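Local structure of cell shape-determining protein MreC (Streptococcus pneumoniae, 2QF5) at residues K22-L27 and S58-L63; L9-I14 and L27-S32; I128-V133 and V147-S152; T82-I87 and S105-S110. The protein helps form and maintain cell shape, probably within the elongasome that makes peripheral peptidoglycan, and is represented here by its probably extracellular two-barrel part. All coordinates share one frame; numbering follows the deposited sequence.

Interaction 1 (K22-L27 and S58-L63); sequences KQELTL and STIVNL
Leu25 and Val61 face each other as an antiparallel hydrogen-bonded pair, with Leu25 N to Val61 O at 2.9 Å and Val61 N to Leu25 O at 2.8 Å. Leu27 and Thr59 form the next such pair, and a further bond from Leu63 N to Gln23 O extends the ladder to the residue before strand 24-27. The short strand axes run 155° apart. Carbonyls also take CA-H contacts, as at Ile60 CA to Leu25 O.

Apolar packing lies on the face of Leu25, Leu27 and Val61. Leu27 CD1 rests 3.7 Å from Val61 CG2; this methyl, anti to the carbonyl carbon of Val61, is the branch that meets the leucine. Leu25 CD1 meets Leu63 CD2 at 3.8 Å.

On the other face, Thr26 and Ile60 lie side by side and point the same way, with Thr26 OG1 3.4 Å from Ile60 CD1. Ile60 CG2 lies over a face of the Glu24 carboxylate, 3.8 Å from Glu24 CD.

Strand 24-27 is flanked by strand 6-16 and strand 59-63 by strand 46-54, all in one closed barrel, while Leu25 and Leu27 reach across to Ile161 of strand 160-166.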
loop_
_atom_site.group_PDB
_atom_site.type_symbol
_atom_site.label_atom_id
_atom_site.label_comp_id
_atom_site.label_asym_id
_atom_site.label_seq_id
_atom_site.Cartn_x
_atom_site.Cartn_y
_atom_site.Cartn_z
ATOM N N LYS A 22 -10.220 6.597 11.231
ATOM C CA LYS A 22 -9.440 5.743 10.363
ATOM C C LYS A 22 -9.281 6.512 9.044
ATOM O O LYS A 22 -10.261 6.997 8.478
ATOM C CB LYS A 22 -10.148 4.395 10.162
ATOM C CG LYS A 22 -9.328 3.311 9.451
ATOM C CD LYS A 22 -8.636 2.388 10.428
ATOM C CE LYS A 22 -8.146 1.095 9.770
ATOM N NZ LYS A 22 -9.261 0.279 9.166
ATOM N N GLN A 23 -8.038 6.676 8.604
ATOM C CA GLN A 23 -7.723 7.276 7.304
ATOM C C GLN A 23 -8.227 6.396 6.142
ATOM O O GLN A 23 -7.642 5.355 5.829
ATOM C CB GLN A 23 -6.211 7.479 7.208
ATOM C CG GLN A 23 -5.768 8.422 6.130
ATOM C CD GLN A 23 -5.402 9.814 6.642
ATOM O OE1 GLN A 23 -5.820 10.826 6.056
ATOM N NE2 GLN A 23 -4.609 9.870 7.714
ATOM N N GLU A 24 -9.331 6.793 5.525
ATOM C CA GLU A 24 -9.903 6.006 4.431
ATOM C C GLU A 24 -10.652 6.797 3.359
ATOM O O GLU A 24 -11.157 7.896 3.588
ATOM C CB GLU A 24 -10.774 4.879 4.977
ATOM C CG GLU A 24 -11.852 5.316 5.879
ATOM C CD GLU A 24 -12.584 4.163 6.483
ATOM O OE1 GLU A 24 -11.956 3.130 6.768
ATOM O OE2 GLU A 24 -13.801 4.313 6.698
ATOM N N LEU A 25 -10.652 6.242 2.155
ATOM C CA LEU A 25 -11.281 6.874 1.017
ATOM C C LEU A 25 -12.463 6.054 0.594
ATOM O O LEU A 25 -12.484 4.847 0.777
ATOM C CB LEU A 25 -10.292 6.990 -0.139
ATOM C CG LEU A 25 -9.197 8.037 0.017
ATOM C CD1 LEU A 25 -8.337 8.050 -1.207
ATOM C CD2 LEU A 25 -9.768 9.436 0.268
ATOM N N THR A 26 -13.463 6.715 0.033
ATOM C CA THR A 26 -14.608 6.031 -0.560
ATOM C C THR A 26 -14.497 6.255 -2.068
ATOM O O THR A 26 -14.229 7.363 -2.511
ATOM C CB THR A 26 -15.977 6.556 -0.003
ATOM O OG1 THR A 26 -16.000 6.486 1.439
ATOM C CG2 THR A 26 -17.115 5.746 -0.560
ATOM N N LEU A 27 -14.684 5.186 -2.843
ATOM C CA LEU A 27 -14.583 5.241 -4.305
ATOM C C LEU A 27 -15.944 4.984 -4.894
ATOM O O LEU A 27 -16.725 4.255 -4.303
ATOM C CB LEU A 27 -13.596 4.179 -4.833
ATOM C CG LEU A 27 -12.105 4.315 -4.473
ATOM C CD1 LEU A 27 -11.327 3.193 -5.075
ATOM C CD2 LEU A 27 -11.562 5.597 -4.993
ATOM N N SER A 58 -19.845 1.029 -4.422
ATOM C CA SER A 58 -18.734 1.820 -3.882
ATOM C C SER A 58 -17.718 0.922 -3.238
ATOM O O SER A 58 -18.001 -0.221 -2.966
ATOM C CB SER A 58 -19.220 2.833 -2.844
ATOM O OG SER A 58 -20.073 2.218 -1.899
ATOM N N THR A 59 -16.535 1.460 -2.984
ATOM C CA THR A 59 -15.484 0.716 -2.301
ATOM C C THR A 59 -14.787 1.605 -1.289
ATOM O O THR A 59 -14.607 2.814 -1.507
ATOM C CB THR A 59 -14.473 0.167 -3.328
ATOM O OG1 THR A 59 -15.127 -0.839 -4.092
ATOM C CG2 THR A 59 -13.277 -0.427 -2.652
ATOM N N ILE A 60 -14.430 1.016 -0.156
ATOM C CA ILE A 60 -13.670 1.734 0.869
ATOM C C ILE A 60 -12.219 1.295 0.753
ATOM O O ILE A 60 -11.923 0.111 0.715
ATOM C CB ILE A 60 -14.182 1.427 2.283
ATOM C CG1 ILE A 60 -15.690 1.695 2.376
ATOM C CG2 ILE A 60 -13.378 2.222 3.351
ATOM C CD1 ILE A 60 -16.089 3.142 2.125
ATOM N N VAL A 61 -11.320 2.270 0.709
ATOM C CA VAL A 61 -9.914 2.026 0.601
ATOM C C VAL A 61 -9.251 2.445 1.900
ATOM O O VAL A 61 -9.464 3.578 2.386
ATOM C CB VAL A 61 -9.306 2.803 -0.588
ATOM C CG1 VAL A 61 -7.761 2.818 -0.519
ATOM C CG2 VAL A 61 -9.759 2.195 -1.889
ATOM N N ASN A 62 -8.466 1.534 2.473
ATOM C CA ASN A 62 -7.710 1.845 3.687
ATOM C C ASN A 62 -6.429 2.456 3.228
ATOM O O ASN A 62 -5.736 1.847 2.430
ATOM C CB ASN A 62 -7.422 0.601 4.547
ATOM C CG ASN A 62 -6.832 0.960 5.902
ATOM O OD1 ASN A 62 -5.704 0.562 6.239
ATOM N ND2 ASN A 62 -7.586 1.741 6.688
ATOM N N LEU A 63 -6.113 3.641 3.719
ATOM C CA LEU A 63 -4.929 4.378 3.295
ATOM C C LEU A 63 -3.650 3.975 4.043
ATOM O O LEU A 63 -3.670 3.674 5.261
ATOM C CB LEU A 63 -5.167 5.897 3.448
ATOM C CG LEU A 63 -6.120 6.557 2.430
ATOM C CD1 LEU A 63 -6.441 8.014 2.808
ATOM C CD2 LEU A 63 -5.587 6.517 0.999
#

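Interaction 2 (L9-I14 and L27-S32); sequences LAADVI and LDAGRS
Asp28 meets Asp12 through both backbone and carboxylate, just where strand 24-27 gives way to a loop. Its CB packs 3.7 Å from Ile14 CG2, the two side chains crossing at about a right angle. With chi1 at 72°, CG lies between the backbone N and the carbonyl carbon, a turn that swings the carboxylate back over the backbone of Asp12. There OD1 accepts from Asp12 N at 2.9 Å, the N-H pointing well at it although the donor stands above the carboxylate plane, 50° out of it. The same OD1 lies against the methyl of Ala11. OD2 goes to the Asp12 side chain, 3.8 Å from Asp12 OD2; the side chains lie alongside each other, pointing the same way, with carboxylate planes 44° apart, a closeness of like charges that could raise the proton affinity of one of them somewhat.

The return bond, Asp28 N to Asp12 O at 3.0 Å, runs nearly along the C=O axis. Together the two bonds grip Asp12 at both its N and its O. The remaining contacts are apolar: Leu9 CD2 presses tightly on Ala29 CB at 3.5 Å, Ala11 CB touches Ala29 CB, and Leu27 CD2 reaches Val13 CG2 at 3.9 Å.

Val13 and Leu27 make an antiparallel non-hydrogen-bonded pair. The arrangement is thus the end of an antiparallel ladder, where a side-chain oxygen replaces a backbone carbonyl and prolongs the edge-to-edge pairing of strands 6-16 and 24-27 in a closed beta barrel.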
loop_
_atom_site.group_PDB
_atom_site.type_symbol
_atom_site.label_atom_id
_atom_site.label_comp_id
_atom_site.label_asym_id
_atom_site.label_seq_id
_atom_site.Cartn_x
_atom_site.Cartn_y
_atom_site.Cartn_z
ATOM N N LEU A 9 -9.247 -1.343 -12.677
ATOM C CA LEU A 9 -10.485 -0.594 -12.529
ATOM C C LEU A 9 -10.038 0.808 -12.151
ATOM O O LEU A 9 -9.169 0.957 -11.318
ATOM C CB LEU A 9 -11.303 -1.217 -11.375
ATOM C CG LEU A 9 -12.822 -1.086 -11.234
ATOM C CD1 LEU A 9 -13.262 -1.941 -10.073
ATOM C CD2 LEU A 9 -13.306 0.322 -11.014
ATOM N N ALA A 10 -10.601 1.835 -12.766
ATOM C CA ALA A 10 -10.351 3.210 -12.351
ATOM C C ALA A 10 -11.614 3.681 -11.653
ATOM O O ALA A 10 -12.732 3.302 -12.049
ATOM C CB ALA A 10 -10.023 4.099 -13.554
ATOM N N ALA A 11 -11.437 4.472 -10.597
ATOM C CA ALA A 11 -12.558 5.051 -9.854
ATOM C C ALA A 11 -12.179 6.409 -9.244
ATOM O O ALA A 11 -11.006 6.722 -9.044
ATOM C CB ALA A 11 -13.057 4.068 -8.768
ATOM N N ASP A 12 -13.191 7.220 -8.971
ATOM C CA ASP A 12 -13.006 8.532 -8.369
ATOM C C ASP A 12 -13.302 8.467 -6.870
ATOM O O ASP A 12 -14.176 7.729 -6.428
ATOM C CB ASP A 12 -13.927 9.575 -9.039
ATOM C CG ASP A 12 -13.604 9.804 -10.504
ATOM O OD1 ASP A 12 -12.427 9.882 -10.870
ATOM O OD2 ASP A 12 -14.529 9.927 -11.309
ATOM N N VAL A 13 -12.581 9.292 -6.110
ATOM C CA VAL A 13 -12.826 9.470 -4.680
ATOM C C VAL A 13 -14.061 10.314 -4.523
ATOM O O VAL A 13 -14.161 11.383 -5.111
ATOM C CB VAL A 13 -11.620 10.141 -3.994
ATOM C CG1 VAL A 13 -11.933 10.533 -2.535
ATOM C CG2 VAL A 13 -10.392 9.183 -4.104
ATOM N N ILE A 14 -15.016 9.817 -3.755
ATOM C CA ILE A 14 -16.260 10.538 -3.540
ATOM C C ILE A 14 -16.457 10.887 -2.071
ATOM O O ILE A 14 -17.378 11.621 -1.728
ATOM C CB ILE A 14 -17.493 9.767 -4.100
ATOM C CG1 ILE A 14 -17.648 8.389 -3.448
ATOM C CG2 ILE A 14 -17.366 9.610 -5.586
ATOM C CD1 ILE A 14 -18.870 7.659 -3.897
ATOM N N LEU A 27 -14.684 5.186 -2.843
ATOM C CA LEU A 27 -14.583 5.241 -4.305
ATOM C C LEU A 27 -15.944 4.984 -4.894
ATOM O O LEU A 27 -16.725 4.255 -4.303
ATOM C CB LEU A 27 -13.596 4.179 -4.833
ATOM C CG LEU A 27 -12.105 4.315 -4.473
ATOM C CD1 LEU A 27 -11.327 3.193 -5.075
ATOM C CD2 LEU A 27 -11.562 5.597 -4.993
ATOM N N ASP A 28 -16.199 5.552 -6.067
ATOM C CA ASP A 28 -17.449 5.372 -6.822
ATOM C C ASP A 28 -17.497 4.136 -7.713
ATOM O O ASP A 28 -18.157 4.123 -8.738
ATOM C CB ASP A 28 -17.783 6.629 -7.656
ATOM C CG ASP A 28 -16.869 6.830 -8.879
ATOM O OD1 ASP A 28 -15.851 6.117 -9.054
ATOM O OD2 ASP A 28 -17.185 7.736 -9.683
ATOM N N ALA A 29 -16.796 3.092 -7.337
ATOM C CA ALA A 29 -16.961 1.823 -8.015
ATOM C C ALA A 29 -16.941 0.768 -6.947
ATOM O O ALA A 29 -16.121 0.833 -6.028
ATOM C CB ALA A 29 -15.836 1.592 -9.018
ATOM N N GLY A 30 -17.846 -0.194 -7.065
ATOM C CA GLY A 30 -17.880 -1.346 -6.173
ATOM C C GLY A 30 -18.008 -2.623 -6.976
ATOM O O GLY A 30 -17.454 -2.755 -8.070
ATOM N N ARG A 31 -18.763 -3.560 -6.433
ATOM C CA ARG A 31 -18.829 -4.910 -6.972
ATOM C C ARG A 31 -19.473 -4.983 -8.363
ATOM O O ARG A 31 -19.249 -5.952 -9.102
ATOM C CB ARG A 31 -19.604 -5.816 -6.011
ATOM C CG ARG A 31 -19.174 -7.241 -6.066
ATOM C CD ARG A 31 -19.874 -8.098 -5.014
ATOM N NE ARG A 31 -19.308 -7.934 -3.666
ATOM C CZ ARG A 31 -19.807 -7.157 -2.700
ATOM N NH1 ARG A 31 -20.900 -6.414 -2.898
ATOM N NH2 ARG A 31 -19.201 -7.120 -1.517
ATOM N N SER A 32 -20.284 -3.985 -8.720
ATOM C CA SER A 32 -21.046 -4.019 -9.985
ATOM C C SER A 32 -20.140 -3.729 -11.185
ATOM O O SER A 32 -20.528 -3.937 -12.331
ATOM C CB SER A 32 -22.203 -3.001 -9.948
ATOM O OG SER A 32 -21.752 -1.725 -9.506
#

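Interaction 3 (I128-V133 and V147-S152); sequences IPVGEV and VTVKLS
Gly131 to Val133 pair antiparallel with Val149 to Leu151, the strand axes coming within 4.4 Å at an angle of 123°, with bonds from Glu132 N to Lys150 O (3.1 Å) and from Lys150 N to Glu132 O (2.8 Å). A third bond, Ser152 N to Val130 O, continues the ladder past strand 147-151. Both non-hydrogen-bonded pairs, Gly131 with Leu151 and Val133 with Val149, have CA atoms 4.2 Å apart, and Gly131 CA makes a CA-H...O contact with Lys150 O at 3.2 Å. Val130 and Gly131 both face Val115, a classic beta bulge.

Among the side chains, Val133 and Val147 cross at about a right angle, Val147 CG1 standing 3.8 Å from Val133 CG2. Val149 CG1, anti to its own N (chi1 173°), reaches across to the backbone, 3.4 Å from Glu132 O. Ser152 OG lies 3.4 Å from Gly131 CA. Glu132 takes its charge outward to a salt bridge with Lys114.

The two strands form a hairpin of the second barrel, set between strand 114-118, which adjoins 126-137, and strand 97-101, where Leu98 packs on Val130 and Leu151 and Ile100 on Val149.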
loop_
_atom_site.group_PDB
_atom_site.type_symbol
_atom_site.label_atom_id
_atom_site.label_comp_id
_atom_site.label_asym_id
_atom_site.label_seq_id
_atom_site.Cartn_x
_atom_site.Cartn_y
_atom_site.Cartn_z
ATOM N N ILE A 128 3.915 -3.586 -7.650
ATOM C CA ILE A 128 3.376 -2.251 -7.622
ATOM C C ILE A 128 4.372 -1.403 -6.840
ATOM O O ILE A 128 4.799 -1.809 -5.764
ATOM C CB ILE A 128 1.992 -2.219 -6.926
ATOM C CG1 ILE A 128 0.957 -2.955 -7.773
ATOM C CG2 ILE A 128 1.542 -0.778 -6.627
ATOM C CD1 ILE A 128 -0.337 -3.175 -7.002
ATOM N N PRO A 129 4.788 -0.243 -7.396
ATOM C CA PRO A 129 5.689 0.609 -6.621
ATOM C C PRO A 129 5.120 1.043 -5.278
ATOM O O PRO A 129 4.002 1.560 -5.216
ATOM C CB PRO A 129 5.906 1.827 -7.540
ATOM C CG PRO A 129 4.810 1.771 -8.560
ATOM C CD PRO A 129 4.530 0.307 -8.730
ATOM N N VAL A 130 5.912 0.874 -4.223
ATOM C CA VAL A 130 5.586 1.427 -2.894
ATOM C C VAL A 130 6.408 2.670 -2.619
ATOM O O VAL A 130 5.870 3.720 -2.176
ATOM C CB VAL A 130 5.764 0.380 -1.778
ATOM C CG1 VAL A 130 5.564 0.988 -0.391
ATOM C CG2 VAL A 130 4.784 -0.754 -1.983
ATOM N N GLY A 131 7.707 2.553 -2.886
ATOM C CA GLY A 131 8.648 3.627 -2.659
ATOM C C GLY A 131 10.082 3.145 -2.581
ATOM O O GLY A 131 10.437 2.110 -3.144
ATOM N N GLU A 132 10.912 3.911 -1.889
ATOM C CA GLU A 132 12.324 3.563 -1.705
ATOM C C GLU A 132 12.689 3.682 -0.235
ATOM O O GLU A 132 12.112 4.499 0.508
ATOM C CB GLU A 132 13.215 4.440 -2.592
ATOM C CG GLU A 132 13.013 4.132 -4.117
ATOM C CD GLU A 132 13.631 5.174 -5.050
ATOM O OE1 GLU A 132 13.524 5.012 -6.287
ATOM O OE2 GLU A 132 14.246 6.137 -4.557
ATOM N N VAL A 133 13.609 2.831 0.189
ATOM C CA VAL A 133 14.057 2.801 1.582
ATOM C C VAL A 133 14.728 4.109 2.007
ATOM O O VAL A 133 15.534 4.664 1.282
ATOM C CB VAL A 133 15.039 1.631 1.826
ATOM C CG1 VAL A 133 15.712 1.752 3.208
ATOM C CG2 VAL A 133 14.311 0.283 1.630
ATOM N N VAL A 147 12.023 -1.350 8.674
ATOM C CA VAL A 147 12.485 -0.509 7.568
ATOM C C VAL A 147 11.530 0.660 7.378
ATOM O O VAL A 147 10.308 0.483 7.400
ATOM C CB VAL A 147 12.568 -1.305 6.239
ATOM C CG1 VAL A 147 13.235 -0.461 5.146
ATOM C CG2 VAL A 147 13.351 -2.599 6.442
ATOM N N THR A 148 12.088 1.850 7.179
ATOM C CA THR A 148 11.313 3.022 6.772
ATOM C C THR A 148 11.475 3.320 5.261
ATOM O O THR A 148 12.553 3.165 4.683
ATOM C CB THR A 148 11.686 4.258 7.602
ATOM O OG1 THR A 148 13.105 4.404 7.626
ATOM C CG2 THR A 148 11.154 4.135 9.005
ATOM N N VAL A 149 10.392 3.771 4.638
ATOM C CA VAL A 149 10.289 3.855 3.186
ATOM C C VAL A 149 9.568 5.155 2.807
ATOM O O VAL A 149 8.501 5.424 3.356
ATOM C CB VAL A 149 9.510 2.630 2.651
ATOM C CG1 VAL A 149 9.216 2.755 1.119
ATOM C CG2 VAL A 149 10.262 1.297 2.993
ATOM N N LYS A 150 10.157 5.964 1.907
ATOM C CA LYS A 150 9.454 7.127 1.355
ATOM C C LYS A 150 8.588 6.722 0.148
ATOM O O LYS A 150 9.093 6.265 -0.885
ATOM C CB LYS A 150 10.407 8.268 0.977
ATOM C CG LYS A 150 9.723 9.632 1.054
ATOM C CD LYS A 150 10.564 10.763 0.479
ATOM C CE LYS A 150 9.909 12.189 0.707
ATOM N NZ LYS A 150 10.549 13.323 -0.086
ATOM N N LEU A 151 7.278 6.913 0.293
ATOM C CA LEU A 151 6.283 6.502 -0.708
ATOM C C LEU A 151 6.434 7.279 -2.016
ATOM O O LEU A 151 6.650 8.498 -1.997
ATOM C CB LEU A 151 4.848 6.738 -0.178
ATOM C CG LEU A 151 4.368 6.087 1.124
ATOM C CD1 LEU A 151 5.228 6.562 2.302
ATOM C CD2 LEU A 151 2.938 6.465 1.433
ATOM N N SER A 152 6.280 6.585 -3.145
ATOM C CA SER A 152 6.210 7.250 -4.465
ATOM C C SER A 152 4.934 8.040 -4.640
ATOM O O SER A 152 4.941 9.156 -5.211
ATOM C CB SER A 152 6.254 6.233 -5.595
ATOM O OG SER A 152 7.095 5.186 -5.262
#

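Interaction 4 (T82-I87 and S105-S110); sequences TTIYGI and SNSDIS
An ST turn at Ser105 shapes the loop that packs on Ile84 of strand 82-92: Ser105 OG accepts from Ser107 N at 3.2 Å, with an N-H...O angle of 163°. Within it Ser105 and Ser107 both direct their CB atoms at the strand. Ser105 CB lies 3.9 Å from Ile84 CG1, and its backbone N comes near Ile84 CG2, so both branches of the isoleucine bear on one residue.

Ile84 CD1 goes further along the loop. Its chi2 of 97° departs from the usual staggered values and carries the methyl to Ser107 OG, at 3.5 Å. The hydroxyl is not left without a partner against this carbon, since it donates to Asp108 O at 3.0 Å. In fold terms, the loop follows strand 97-101 and leads to strand 114-118 of the second barrel, lying against the start of strand 82-92. No hydrogen bond joins the two segments, though Asn104, just before the loop segment, bonds to Tyr85; Ser107 O accepts from Arg145.

Ile109 CG1 approaches the same Ile84 CD1 at 4.1 Å, the side chains crossing at a slant, and Ile109 also packs on Val133. At the start of the strand, Thr82 CG2 meets Ser107 OG at 3.9 Å.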
loop_
_atom_site.group_PDB
_atom_site.type_symbol
_atom_site.label_atom_id
_atom_site.label_comp_id
_atom_site.label_asym_id
_atom_site.label_seq_id
_atom_site.Cartn_x
_atom_site.Cartn_y
_atom_site.Cartn_z
ATOM N N THR A 82 19.523 -9.357 -4.357
ATOM C CA THR A 82 18.718 -9.987 -3.307
ATOM C C THR A 82 17.335 -9.340 -3.182
ATOM O O THR A 82 17.180 -8.122 -3.378
ATOM C CB THR A 82 19.464 -9.872 -1.970
ATOM O OG1 THR A 82 20.789 -10.345 -2.176
ATOM C CG2 THR A 82 18.821 -10.691 -0.861
ATOM N N THR A 83 16.329 -10.174 -2.910
ATOM C CA THR A 83 14.984 -9.702 -2.645
ATOM C C THR A 83 14.619 -10.145 -1.226
ATOM O O THR A 83 14.670 -11.355 -0.896
ATOM C CB THR A 83 13.922 -10.237 -3.674
ATOM O OG1 THR A 83 14.367 -10.009 -5.019
ATOM C CG2 THR A 83 12.586 -9.512 -3.488
ATOM N N ILE A 84 14.302 -9.154 -0.393
ATOM C CA ILE A 84 13.846 -9.358 0.976
ATOM C C ILE A 84 12.353 -9.054 1.013
ATOM O O ILE A 84 11.920 -8.012 0.549
ATOM C CB ILE A 84 14.586 -8.432 1.999
ATOM C CG1 ILE A 84 16.106 -8.647 1.957
ATOM C CG2 ILE A 84 14.110 -8.712 3.443
ATOM C CD1 ILE A 84 16.825 -7.634 1.109
ATOM N N TYR A 85 11.564 -9.968 1.559
ATOM C CA TYR A 85 10.131 -9.728 1.693
ATOM C C TYR A 85 9.787 -9.381 3.131
ATOM O O TYR A 85 10.485 -9.761 4.052
ATOM C CB TYR A 85 9.329 -10.955 1.293
ATOM C CG TYR A 85 9.263 -11.253 -0.170
ATOM C CD1 TYR A 85 10.396 -11.668 -0.868
ATOM C CD2 TYR A 85 8.064 -11.146 -0.866
ATOM C CE1 TYR A 85 10.345 -11.951 -2.217
ATOM C CE2 TYR A 85 7.999 -11.444 -2.224
ATOM C CZ TYR A 85 9.148 -11.856 -2.890
ATOM O OH TYR A 85 9.103 -12.154 -4.255
ATOM N N GLY A 86 8.686 -8.652 3.287
ATOM C CA GLY A 86 8.089 -8.366 4.578
ATOM C C GLY A 86 6.659 -7.873 4.425
ATOM O O GLY A 86 5.956 -8.197 3.458
ATOM N N ILE A 87 6.206 -7.093 5.394
ATOM C CA ILE A 87 4.851 -6.593 5.349
ATOM C C ILE A 87 4.823 -5.155 5.836
ATOM O O ILE A 87 5.670 -4.730 6.641
ATOM C CB ILE A 87 3.865 -7.485 6.174
ATOM C CG1 ILE A 87 4.234 -7.523 7.642
ATOM C CG2 ILE A 87 3.793 -8.929 5.633
ATOM C CD1 ILE A 87 3.103 -8.047 8.483
ATOM N N SER A 105 14.778 -11.865 5.809
ATOM C CA SER A 105 16.231 -11.948 5.686
ATOM C C SER A 105 16.966 -10.897 6.527
ATOM O O SER A 105 16.411 -9.840 6.841
ATOM C CB SER A 105 16.650 -11.794 4.222
ATOM O OG SER A 105 18.036 -12.081 4.073
ATOM N N ASN A 106 18.220 -11.209 6.873
ATOM C CA ASN A 106 19.130 -10.286 7.553
ATOM C C ASN A 106 20.131 -9.619 6.605
ATOM O O ASN A 106 21.084 -8.985 7.060
ATOM C CB ASN A 106 19.904 -11.017 8.670
ATOM C CG ASN A 106 19.122 -11.087 9.965
ATOM O OD1 ASN A 106 18.207 -10.288 10.199
ATOM N ND2 ASN A 106 19.475 -12.048 10.823
ATOM N N SER A 107 19.923 -9.789 5.300
ATOM C CA SER A 107 20.725 -9.120 4.263
ATOM C C SER A 107 20.737 -7.596 4.429
ATOM O O SER A 107 19.797 -7.007 4.972
ATOM C CB SER A 107 20.199 -9.500 2.852
ATOM O OG SER A 107 20.147 -8.383 1.943
ATOM N N ASP A 108 21.817 -6.983 3.952
ATOM C CA ASP A 108 21.961 -5.514 3.872
ATOM C C ASP A 108 20.754 -4.905 3.167
ATOM O O ASP A 108 20.301 -5.410 2.132
ATOM C CB ASP A 108 23.246 -5.149 3.090
ATOM C CG ASP A 108 24.068 -4.023 3.738
ATOM O OD1 ASP A 108 23.559 -2.873 3.861
ATOM O OD2 ASP A 108 25.253 -4.300 4.082
ATOM N N ILE A 109 20.222 -3.836 3.749
ATOM C CA ILE A 109 19.210 -3.014 3.115
ATOM C C ILE A 109 19.762 -1.606 3.184
ATOM O O ILE A 109 20.204 -1.163 4.251
ATOM C CB ILE A 109 17.846 -3.097 3.829
ATOM C CG1 ILE A 109 17.198 -4.464 3.606
ATOM C CG2 ILE A 109 16.898 -1.993 3.332
ATOM C CD1 ILE A 109 15.922 -4.671 4.400
ATOM N N SER A 110 19.749 -0.924 2.037
ATOM C CA SER A 110 20.392 0.382 1.843
ATOM C C SER A 110 19.355 1.417 1.441
ATOM O O SER A 110 18.394 1.084 0.753
ATOM C CB SER A 110 21.422 0.295 0.722
ATOM O OG SER A 110 22.558 -0.428 1.128
#

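Interactions 1 and 2 belong to one barrel and share Leu27, while interactions 3 and 4 lie in the other, on the opposite side of the chain's centre. The first pair also touch through Thr59 OG1, which bonds to Ala29 O, and Leu25 packing on Val13. The second pair meet where Ile109 packs on Val133 and Val147. Interactions 1 and 3 are strand ladders with buried valines or leucines on one face and mostly more exposed residues on the other. Interactions 2 and 4 join a strand to a loop farther out, their centres about 17 and 18 Å from the centre of the chain; the first still uses hydrogen bonds, including a carboxylate, whereas the second has van der Waals packing alone.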